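Local structure of Mgp-operon protein 3 (Mycoplasma pneumoniae, 6RJ1) at residues A[367-372]-A[446-451]; A[466-471]-A[476-481]; A[737-742]-A[837-842]. The protein is an extracellular cell-adhesion protein (P40/P90) that, with the adhesin P1, probably serves attachment of the bacterium to host-cell sugars. All blocks are in the same frame, centred on the assembly; numbering follows the deposited sequence.

Contact 1 (A[367-372]-A[446-451])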
loop_
_atom_site.group_PDB
_atom_site.type_symbol
_atom_site.label_atom_id
_atom_site.label_comp_id
_atom_site.label_asym_id
_atom_site.label_seq_id
_atom_site.Cartn_x
_atom_site.Cartn_y
_atom_site.Cartn_z
ATOM N N GLY A 367 -8.234 5.121 9.672
ATOM C CA GLY A 367 -9.480 4.463 9.321
ATOM C C GLY A 367 -9.677 3.158 10.060
ATOM O O GLY A 367 -10.490 2.327 9.646
ATOM N N VAL A 368 -8.921 2.961 11.148
ATOM C CA VAL A 368 -9.029 1.769 11.982
ATOM C C VAL A 368 -10.106 2.093 13.022
ATOM O O VAL A 368 -10.115 3.205 13.564
ATOM C CB VAL A 368 -7.650 1.380 12.597
ATOM C CG1 VAL A 368 -7.791 0.365 13.725
ATOM C CG2 VAL A 368 -6.699 0.853 11.527
ATOM N N ILE A 369 -11.055 1.168 13.238
ATOM C CA ILE A 369 -12.128 1.351 14.224
ATOM C C ILE A 369 -11.528 1.255 15.634
ATOM O O ILE A 369 -11.123 0.170 16.064
ATOM C CB ILE A 369 -13.330 0.370 14.020
ATOM C CG1 ILE A 369 -13.936 0.475 12.596
ATOM C CG2 ILE A 369 -14.402 0.553 15.124
ATOM C CD1 ILE A 369 -14.754 -0.750 12.164
ATOM N N VAL A 370 -11.429 2.402 16.317
ATOM C CA VAL A 370 -10.932 2.482 17.689
ATOM C C VAL A 370 -12.118 2.897 18.576
ATOM O O VAL A 370 -12.421 4.092 18.677
ATOM C CB VAL A 370 -9.679 3.392 17.861
ATOM C CG1 VAL A 370 -9.182 3.383 19.305
ATOM C CG2 VAL A 370 -8.555 2.971 16.917
ATOM N N PRO A 371 -12.847 1.921 19.167
ATOM C CA PRO A 371 -14.006 2.280 20.014
ATOM C C PRO A 371 -13.642 3.196 21.185
ATOM O O PRO A 371 -12.634 2.980 21.853
ATOM C CB PRO A 371 -14.559 0.922 20.469
ATOM C CG PRO A 371 -14.010 -0.068 19.482
ATOM C CD PRO A 371 -12.654 0.459 19.120
ATOM N N GLY A 372 -14.456 4.231 21.381
ATOM C CA GLY A 372 -14.264 5.244 22.414
ATOM C C GLY A 372 -13.581 6.486 21.876
ATOM O O GLY A 372 -13.453 7.487 22.589
ATOM N N VAL A 446 -9.491 -8.319 13.020
ATOM C CA VAL A 446 -8.626 -7.954 11.900
ATOM C C VAL A 446 -9.503 -7.889 10.628
ATOM O O VAL A 446 -9.388 -6.938 9.849
ATOM C CB VAL A 446 -7.441 -8.949 11.754
ATOM C CG1 VAL A 446 -6.702 -8.772 10.425
ATOM C CG2 VAL A 446 -6.475 -8.829 12.928
ATOM N N ILE A 447 -10.424 -8.872 10.473
ATOM C CA ILE A 447 -11.336 -8.973 9.329
ATOM C C ILE A 447 -12.289 -7.759 9.239
ATOM O O ILE A 447 -12.568 -7.292 8.127
ATOM C CB ILE A 447 -12.069 -10.349 9.282
ATOM C CG1 ILE A 447 -12.710 -10.604 7.898
ATOM C CG2 ILE A 447 -13.069 -10.552 10.427
ATOM C CD1 ILE A 447 -11.735 -10.779 6.742
ATOM N N THR A 448 -12.741 -7.229 10.392
ATOM C CA THR A 448 -13.601 -6.043 10.463
ATOM C C THR A 448 -12.785 -4.816 10.018
ATOM O O THR A 448 -13.264 -4.016 9.209
ATOM C CB THR A 448 -14.133 -5.892 11.896
ATOM O OG1 THR A 448 -14.866 -7.061 12.246
ATOM C CG2 THR A 448 -14.990 -4.649 12.082
ATOM N N GLN A 449 -11.542 -4.690 10.544
ATOM C CA GLN A 449 -10.622 -3.594 10.235
ATOM C C GLN A 449 -10.265 -3.597 8.776
ATOM O O GLN A 449 -10.168 -2.527 8.187
ATOM C CB GLN A 449 -9.344 -3.642 11.085
ATOM C CG GLN A 449 -9.554 -3.680 12.597
ATOM C CD GLN A 449 -10.062 -2.407 13.227
ATOM O OE1 GLN A 449 -10.470 -1.444 12.560
ATOM N NE2 GLN A 449 -10.037 -2.384 14.547
ATOM N N LEU A 450 -10.097 -4.793 8.186
ATOM C CA LEU A 450 -9.800 -4.937 6.765
ATOM C C LEU A 450 -11.015 -4.518 5.933
ATOM O O LEU A 450 -10.830 -3.869 4.903
ATOM C CB LEU A 450 -9.336 -6.358 6.401
ATOM C CG LEU A 450 -7.979 -6.813 6.937
ATOM C CD1 LEU A 450 -7.828 -8.312 6.818
ATOM C CD2 LEU A 450 -6.836 -6.098 6.257
ATOM N N TYR A 451 -12.249 -4.821 6.394
ATOM C CA TYR A 451 -13.435 -4.385 5.659
ATOM C C TYR A 451 -13.574 -2.858 5.677
ATOM O O TYR A 451 -13.708 -2.246 4.614
ATOM C CB TYR A 451 -14.731 -5.082 6.126
ATOM C CG TYR A 451 -15.951 -4.576 5.378
ATOM C CD1 TYR A 451 -16.251 -5.038 4.096
ATOM C CD2 TYR A 451 -16.748 -3.562 5.908
ATOM C CE1 TYR A 451 -17.328 -4.526 3.377
ATOM C CE2 TYR A 451 -17.823 -3.038 5.193
ATOM C CZ TYR A 451 -18.113 -3.528 3.933
ATOM O OH TYR A 451 -19.180 -3.019 3.245
#
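Gln449, on the first turns of helix 446-454, reaches across to the backbone of Ile369, two residues past the Schellman motif that ends helix 360-365. That motif turns on Gly367, whose positive phi suits glycine, and it sends the chain out extended past the helix. The Gln449 side chain leaves its CB with CG beside the backbone N (chi1 -55°) and bends again at chi2 (-71°), which carries its amide from the helix to the loop. CD lies 3.6 Å from Val368 CG1, and that methyl sits over one face of the amide. OE1 accepts from Ile369 N at 2.8 Å, the N-H arriving in the carbonyl plane on a lone pair. NE2 donates to Ile369 O at 3.2 Å in an almost straight bond (178°), with the acceptor in the amide's own plane. A glutamine suits this place because a primary amide carries both a donor and an acceptor, as a peptide group does; it thus satisfies both polar backbone atoms of a buried, non-helical residue, and the paired bonds fix the amide's rotation. NE2 has a further, weak bond to Pro444 O. Beside this polar link the apolar branches meet: Thr448 turns its OG1 to Val64 N, while its CG2 rests 3.9 Å from Ile369 CD1.

Contact 2 (A[466-471]-A[476-481])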
loop_
_atom_site.group_PDB
_atom_site.type_symbol
_atom_site.label_atom_id
_atom_site.label_comp_id
_atom_site.label_asym_id
_atom_site.label_seq_id
_atom_site.Cartn_x
_atom_site.Cartn_y
_atom_site.Cartn_z
ATOM N N VAL A 466 -15.780 1.327 -9.104
ATOM C CA VAL A 466 -14.635 0.597 -8.577
ATOM C C VAL A 466 -14.290 1.190 -7.220
ATOM O O VAL A 466 -14.183 2.405 -7.098
ATOM C CB VAL A 466 -13.418 0.578 -9.549
ATOM C CG1 VAL A 466 -12.314 -0.352 -9.040
ATOM C CG2 VAL A 466 -13.843 0.173 -10.962
ATOM N N VAL A 467 -14.163 0.340 -6.194
ATOM C CA VAL A 467 -13.819 0.750 -4.826
ATOM C C VAL A 467 -12.570 -0.001 -4.406
ATOM O O VAL A 467 -12.499 -1.206 -4.610
ATOM C CB VAL A 467 -14.994 0.564 -3.817
ATOM C CG1 VAL A 467 -14.581 0.938 -2.391
ATOM C CG2 VAL A 467 -16.226 1.362 -4.246
ATOM N N MET A 468 -11.573 0.716 -3.874
ATOM C CA MET A 468 -10.303 0.143 -3.406
ATOM C C MET A 468 -9.959 0.656 -2.001
ATOM O O MET A 468 -10.563 1.631 -1.526
ATOM C CB MET A 468 -9.167 0.406 -4.406
ATOM C CG MET A 468 -9.274 -0.420 -5.665
ATOM S SD MET A 468 -7.892 -0.151 -6.801
ATOM C CE MET A 468 -8.358 -1.232 -8.150
ATOM N N GLY A 469 -9.018 -0.028 -1.346
ATOM C CA GLY A 469 -8.589 0.252 0.020
ATOM C C GLY A 469 -7.735 1.482 0.174
ATOM O O GLY A 469 -7.467 2.182 -0.808
ATOM N N SER A 470 -7.295 1.748 1.419
ATOM C CA SER A 470 -6.466 2.908 1.748
ATOM C C SER A 470 -4.984 2.682 1.465
ATOM O O SER A 470 -4.568 1.557 1.178
ATOM C CB SER A 470 -6.698 3.355 3.194
ATOM O OG SER A 470 -6.145 2.471 4.156
ATOM N N ASP A 471 -4.205 3.763 1.514
ATOM C CA ASP A 471 -2.757 3.744 1.311
ATOM C C ASP A 471 -1.980 3.474 2.599
ATOM O O ASP A 471 -0.759 3.299 2.542
ATOM C CB ASP A 471 -2.253 5.060 0.652
ATOM C CG ASP A 471 -2.880 6.367 1.124
ATOM O OD1 ASP A 471 -3.018 6.554 2.359
ATOM O OD2 ASP A 471 -3.209 7.214 0.258
ATOM N N LEU A 476 -7.049 -6.655 1.047
ATOM C CA LEU A 476 -7.069 -7.975 0.440
ATOM C C LEU A 476 -8.089 -8.130 -0.686
ATOM O O LEU A 476 -8.085 -9.146 -1.393
ATOM C CB LEU A 476 -7.290 -9.035 1.538
ATOM C CG LEU A 476 -6.043 -9.559 2.276
ATOM C CD1 LEU A 476 -5.396 -8.485 3.170
ATOM C CD2 LEU A 476 -6.395 -10.736 3.137
ATOM N N TRP A 477 -8.957 -7.130 -0.863
ATOM C CA TRP A 477 -10.007 -7.172 -1.882
ATOM C C TRP A 477 -10.365 -5.789 -2.428
ATOM O O TRP A 477 -9.922 -4.771 -1.887
ATOM C CB TRP A 477 -11.250 -7.899 -1.335
ATOM C CG TRP A 477 -11.747 -7.322 -0.045
ATOM C CD1 TRP A 477 -12.471 -6.174 0.117
ATOM C CD2 TRP A 477 -11.536 -7.856 1.271
ATOM N NE1 TRP A 477 -12.746 -5.973 1.449
ATOM C CE2 TRP A 477 -12.173 -6.983 2.183
ATOM C CE3 TRP A 477 -10.892 -9.001 1.766
ATOM C CZ2 TRP A 477 -12.171 -7.214 3.563
ATOM C CZ3 TRP A 477 -10.883 -9.225 3.136
ATOM C CH2 TRP A 477 -11.511 -8.335 4.017
ATOM N N TYR A 478 -11.162 -5.756 -3.508
ATOM C CA TYR A 478 -11.609 -4.522 -4.163
ATOM C C TYR A 478 -12.966 -4.745 -4.816
ATOM O O TYR A 478 -13.326 -5.882 -5.099
ATOM C CB TYR A 478 -10.573 -4.046 -5.200
ATOM C CG TYR A 478 -10.359 -5.015 -6.347
ATOM C CD1 TYR A 478 -9.530 -6.125 -6.203
ATOM C CD2 TYR A 478 -10.972 -4.809 -7.582
ATOM C CE1 TYR A 478 -9.328 -7.015 -7.253
ATOM C CE2 TYR A 478 -10.776 -5.693 -8.640
ATOM C CZ TYR A 478 -9.945 -6.791 -8.473
ATOM O OH TYR A 478 -9.739 -7.662 -9.514
ATOM N N TRP A 479 -13.706 -3.673 -5.074
ATOM C CA TRP A 479 -15.028 -3.780 -5.679
ATOM C C TRP A 479 -15.098 -3.298 -7.109
ATOM O O TRP A 479 -14.412 -2.355 -7.474
ATOM C CB TRP A 479 -16.055 -3.003 -4.849
ATOM C CG TRP A 479 -16.550 -3.757 -3.663
ATOM C CD1 TRP A 479 -17.626 -4.593 -3.614
ATOM C CD2 TRP A 479 -15.984 -3.750 -2.346
ATOM N NE1 TRP A 479 -17.763 -5.115 -2.347
ATOM C CE2 TRP A 479 -16.782 -4.594 -1.540
ATOM C CE3 TRP A 479 -14.878 -3.107 -1.764
ATOM C CZ2 TRP A 479 -16.507 -4.815 -0.188
ATOM C CZ3 TRP A 479 -14.610 -3.326 -0.422
ATOM C CH2 TRP A 479 -15.416 -4.169 0.351
ATOM N N VAL A 480 -15.933 -3.961 -7.906
ATOM C CA VAL A 480 -16.337 -3.611 -9.263
ATOM C C VAL A 480 -17.855 -3.888 -9.222
ATOM O O VAL A 480 -18.287 -5.052 -9.230
ATOM C CB VAL A 480 -15.621 -4.362 -10.422
ATOM C CG1 VAL A 480 -16.229 -3.970 -11.771
ATOM C CG2 VAL A 480 -14.123 -4.096 -10.423
ATOM N N VAL A 481 -18.643 -2.825 -9.047
ATOM C CA VAL A 481 -20.098 -2.936 -8.913
ATOM C C VAL A 481 -20.822 -2.181 -10.012
ATOM O O VAL A 481 -20.301 -1.200 -10.541
ATOM C CB VAL A 481 -20.606 -2.522 -7.494
ATOM C CG1 VAL A 481 -20.152 -3.507 -6.430
ATOM C CG2 VAL A 481 -20.173 -1.106 -7.126
HETATM O O HOH W 1 -8.199 -2.748 -2.441
#
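Val466 faces Val480 in a non-hydrogen-bonded pair, their CG2 methyls 4.3 Å apart, and both side chains pack on Leu704 of helix 701-712. From the same residue CA directs its hydrogen at Trp479 O, a CA-H...O contact of 3.2 Å. Val467 forms the hydrogen-bonded pair with Trp479: its N donates to Trp479 O at 3.0 Å, and its O accepts from Trp479 N at 2.8 Å, nearly straight at 171°. These bonds tie the two arms of a beta hairpin near one end of a mixed sheet, between strands 487-492 and 457-461. Branched valine suits an extended strand, and here Val467 CB lies 3.9 Å from Trp479 CB while CG1 approaches the indole obliquely; the indole NE1 is held by Ala135 O. Met468 runs beside Tyr478, pointing the same way, its CG 3.9 Å from Tyr478 CB. With the tyrosine's CG between its backbone N and carbonyl carbon (chi1 63°), the ring end leads off from strand 464-468 toward Trp493 and Trp725, leaving CB beside the methionine; OH bonds to Thr496 OG1. At Gly469 the direct pairing gives way to a water that accepts from Gly469 N at 3.0 Å and donates to Trp477 O at 2.7 Å.

Contact 3 (A[737-742]-A[837-842])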
loop_
_atom_site.group_PDB
_atom_site.type_symbol
_atom_site.label_atom_id
_atom_site.label_comp_id
_atom_site.label_asym_id
_atom_site.label_seq_id
_atom_site.Cartn_x
_atom_site.Cartn_y
_atom_site.Cartn_z
ATOM N N TYR A 737 17.664 7.013 0.854
ATOM C CA TYR A 737 18.648 6.635 1.870
ATOM C C TYR A 737 18.994 7.837 2.737
ATOM O O TYR A 737 19.268 7.677 3.923
ATOM C CB TYR A 737 19.920 6.054 1.226
ATOM C CG TYR A 737 20.535 6.929 0.154
ATOM C CD1 TYR A 737 21.466 7.918 0.478
ATOM C CD2 TYR A 737 20.199 6.764 -1.187
ATOM C CE1 TYR A 737 22.016 8.743 -0.500
ATOM C CE2 TYR A 737 20.754 7.578 -2.176
ATOM C CZ TYR A 737 21.664 8.564 -1.827
ATOM O OH TYR A 737 22.214 9.370 -2.794
ATOM N N TYR A 738 18.940 9.044 2.141
ATOM C CA TYR A 738 19.262 10.312 2.796
ATOM C C TYR A 738 18.167 10.764 3.783
ATOM O O TYR A 738 18.324 11.803 4.425
ATOM C CB TYR A 738 19.633 11.411 1.773
ATOM C CG TYR A 738 18.608 11.654 0.685
ATOM C CD1 TYR A 738 17.528 12.508 0.893
ATOM C CD2 TYR A 738 18.748 11.075 -0.574
ATOM C CE1 TYR A 738 16.594 12.752 -0.110
ATOM C CE2 TYR A 738 17.820 11.316 -1.587
ATOM C CZ TYR A 738 16.754 12.168 -1.355
ATOM O OH TYR A 738 15.820 12.391 -2.339
ATOM N N TYR A 739 17.096 9.962 3.938
ATOM C CA TYR A 739 16.036 10.200 4.915
ATOM C C TYR A 739 16.496 9.635 6.256
ATOM O O TYR A 739 15.878 9.888 7.290
ATOM C CB TYR A 739 14.714 9.543 4.461
ATOM C CG TYR A 739 13.800 10.458 3.675
ATOM C CD1 TYR A 739 14.308 11.543 2.964
ATOM C CD2 TYR A 739 12.430 10.233 3.629
ATOM C CE1 TYR A 739 13.474 12.390 2.243
ATOM C CE2 TYR A 739 11.583 11.079 2.911
ATOM C CZ TYR A 739 12.113 12.156 2.217
ATOM O OH TYR A 739 11.301 13.003 1.511
ATOM N N SER A 740 17.596 8.864 6.223
ATOM C CA SER A 740 18.245 8.254 7.376
ATOM C C SER A 740 19.525 9.017 7.677
ATOM O O SER A 740 20.295 9.327 6.762
ATOM C CB SER A 740 18.561 6.786 7.108
ATOM O OG SER A 740 17.382 6.005 7.068
ATOM N N ALA A 741 19.749 9.324 8.962
ATOM C CA ALA A 741 20.926 10.061 9.421
ATOM C C ALA A 741 22.212 9.266 9.255
ATOM O O ALA A 741 23.203 9.821 8.795
ATOM C CB ALA A 741 20.749 10.481 10.874
ATOM N N ASN A 742 22.188 7.969 9.602
ATOM C CA ASN A 742 23.359 7.092 9.557
ATOM C C ASN A 742 23.256 6.014 8.468
ATOM O O ASN A 742 23.532 4.837 8.741
ATOM C CB ASN A 742 23.595 6.462 10.954
ATOM C CG ASN A 742 22.461 5.566 11.452
ATOM O OD1 ASN A 742 21.312 5.626 10.978
ATOM N ND2 ASN A 742 22.767 4.711 12.419
ATOM N N THR A 837 11.123 11.325 -9.811
ATOM C CA THR A 837 11.939 12.532 -9.699
ATOM C C THR A 837 11.961 12.946 -8.227
ATOM O O THR A 837 10.895 13.212 -7.662
ATOM C CB THR A 837 11.426 13.631 -10.630
ATOM O OG1 THR A 837 11.184 13.071 -11.920
ATOM C CG2 THR A 837 12.394 14.808 -10.739
ATOM N N PRO A 838 13.143 12.967 -7.573
ATOM C CA PRO A 838 13.184 13.347 -6.153
ATOM C C PRO A 838 12.821 14.807 -5.932
ATOM O O PRO A 838 13.274 15.668 -6.689
ATOM C CB PRO A 838 14.646 13.081 -5.751
ATOM C CG PRO A 838 15.233 12.272 -6.855
ATOM C CD PRO A 838 14.497 12.675 -8.083
ATOM N N PHE A 839 11.994 15.093 -4.916
ATOM C CA PHE A 839 11.645 16.481 -4.635
ATOM C C PHE A 839 12.624 17.114 -3.616
ATOM O O PHE A 839 13.396 16.404 -2.967
ATOM C CB PHE A 839 10.159 16.663 -4.262
ATOM C CG PHE A 839 9.496 15.797 -3.215
ATOM C CD1 PHE A 839 10.103 15.568 -1.985
ATOM C CD2 PHE A 839 8.192 15.333 -3.401
ATOM C CE1 PHE A 839 9.457 14.805 -0.998
ATOM C CE2 PHE A 839 7.552 14.564 -2.419
ATOM C CZ PHE A 839 8.185 14.313 -1.224
ATOM N N GLY A 840 12.623 18.441 -3.540
ATOM C CA GLY A 840 13.502 19.207 -2.663
ATOM C C GLY A 840 13.206 19.093 -1.182
ATOM O O GLY A 840 12.243 18.433 -0.775
ATOM N N SER A 841 14.042 19.757 -0.369
ATOM C CA SER A 841 13.947 19.792 1.090
ATOM C C SER A 841 12.628 20.410 1.581
ATOM O O SER A 841 12.074 19.947 2.581
ATOM C CB SER A 841 15.132 20.558 1.669
ATOM O OG SER A 841 15.364 20.192 3.018
ATOM N N ALA A 842 12.127 21.435 0.861
ATOM C CA ALA A 842 10.888 22.147 1.172
ATOM C C ALA A 842 9.651 21.253 1.084
ATOM O O ALA A 842 8.707 21.429 1.866
ATOM C CB ALA A 842 10.733 23.344 0.249
#
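Tyr738 and Tyr739, on a short 3-10 turn in the loop after strand 723-732, extend their phenol ends to Pro838 and Phe839, at the end of strand 834-838, which pairs with 808-815 in an antiparallel sheet. The van der Waals touch nearer the solvent is made by Tyr738 OH, 3.7 Å from Pro838 CB, the two side chains crossing at about a right angle; the compact, apolar flank of the pyrrolidine suits Pro838 to this exposed place. Tyr738 keeps CG between its backbone N and carbonyl carbon (chi1 54°), which brings its CD2 edge over a face of the Tyr737 ring, 4.0 Å above the plane and toward the rim. It also touches a crystal neighbour, so its pose may owe something to the lattice.

The aromatic part is more buried. Tyr739 OH approaches the edge of the Phe839 ring near its plane, 3.6 Å from CE1; Phe839 suits the place because the slightly positive hydrogens of its aromatic edge face outward, favourable for an oxygen. No hydrogen bond joins the two segments directly.

Polar links run instead to other parts of the same chain. Tyr739 OH bonds to Ser844 OG, just beyond the second segment, and the same OG also hydrogen-bonds to Gly840 O. Backbone bonds tie Tyr739 to Gln766 and Phe839 to Gly807. Tyrosine therefore suits position 739, since its ring spans the gap and its hydroxyl serves both an aromatic edge and a serine. The chemistry implies a light contact, two side-chain touches and no direct bond, between separately braced loops, with Ser844 offering one polar link between them.

In the fold
Contacts 1 and 2 are both buried and adjoin each other: Tyr451 CE1 of the helix packs 3.6 Å from Trp479 CH2 of the hairpin, and Ile447 CD1 lies 3.7 Å from Trp477 CH2. Helix 446-454 thus belongs to contact 1 on one side and covers the hairpin of contact 2 on another. Contact 3 stands apart, its centre about 33 Å and about 31 Å from those of the other two, and half of its touching residues are exposed. The chemistry follows the setting: regular backbone pairing in the sheet, a side-chain amide standing in for a strand partner beside the irregular loop, and two tyrosine hydroxyls touching a proline and a phenylalanine edge near the surface.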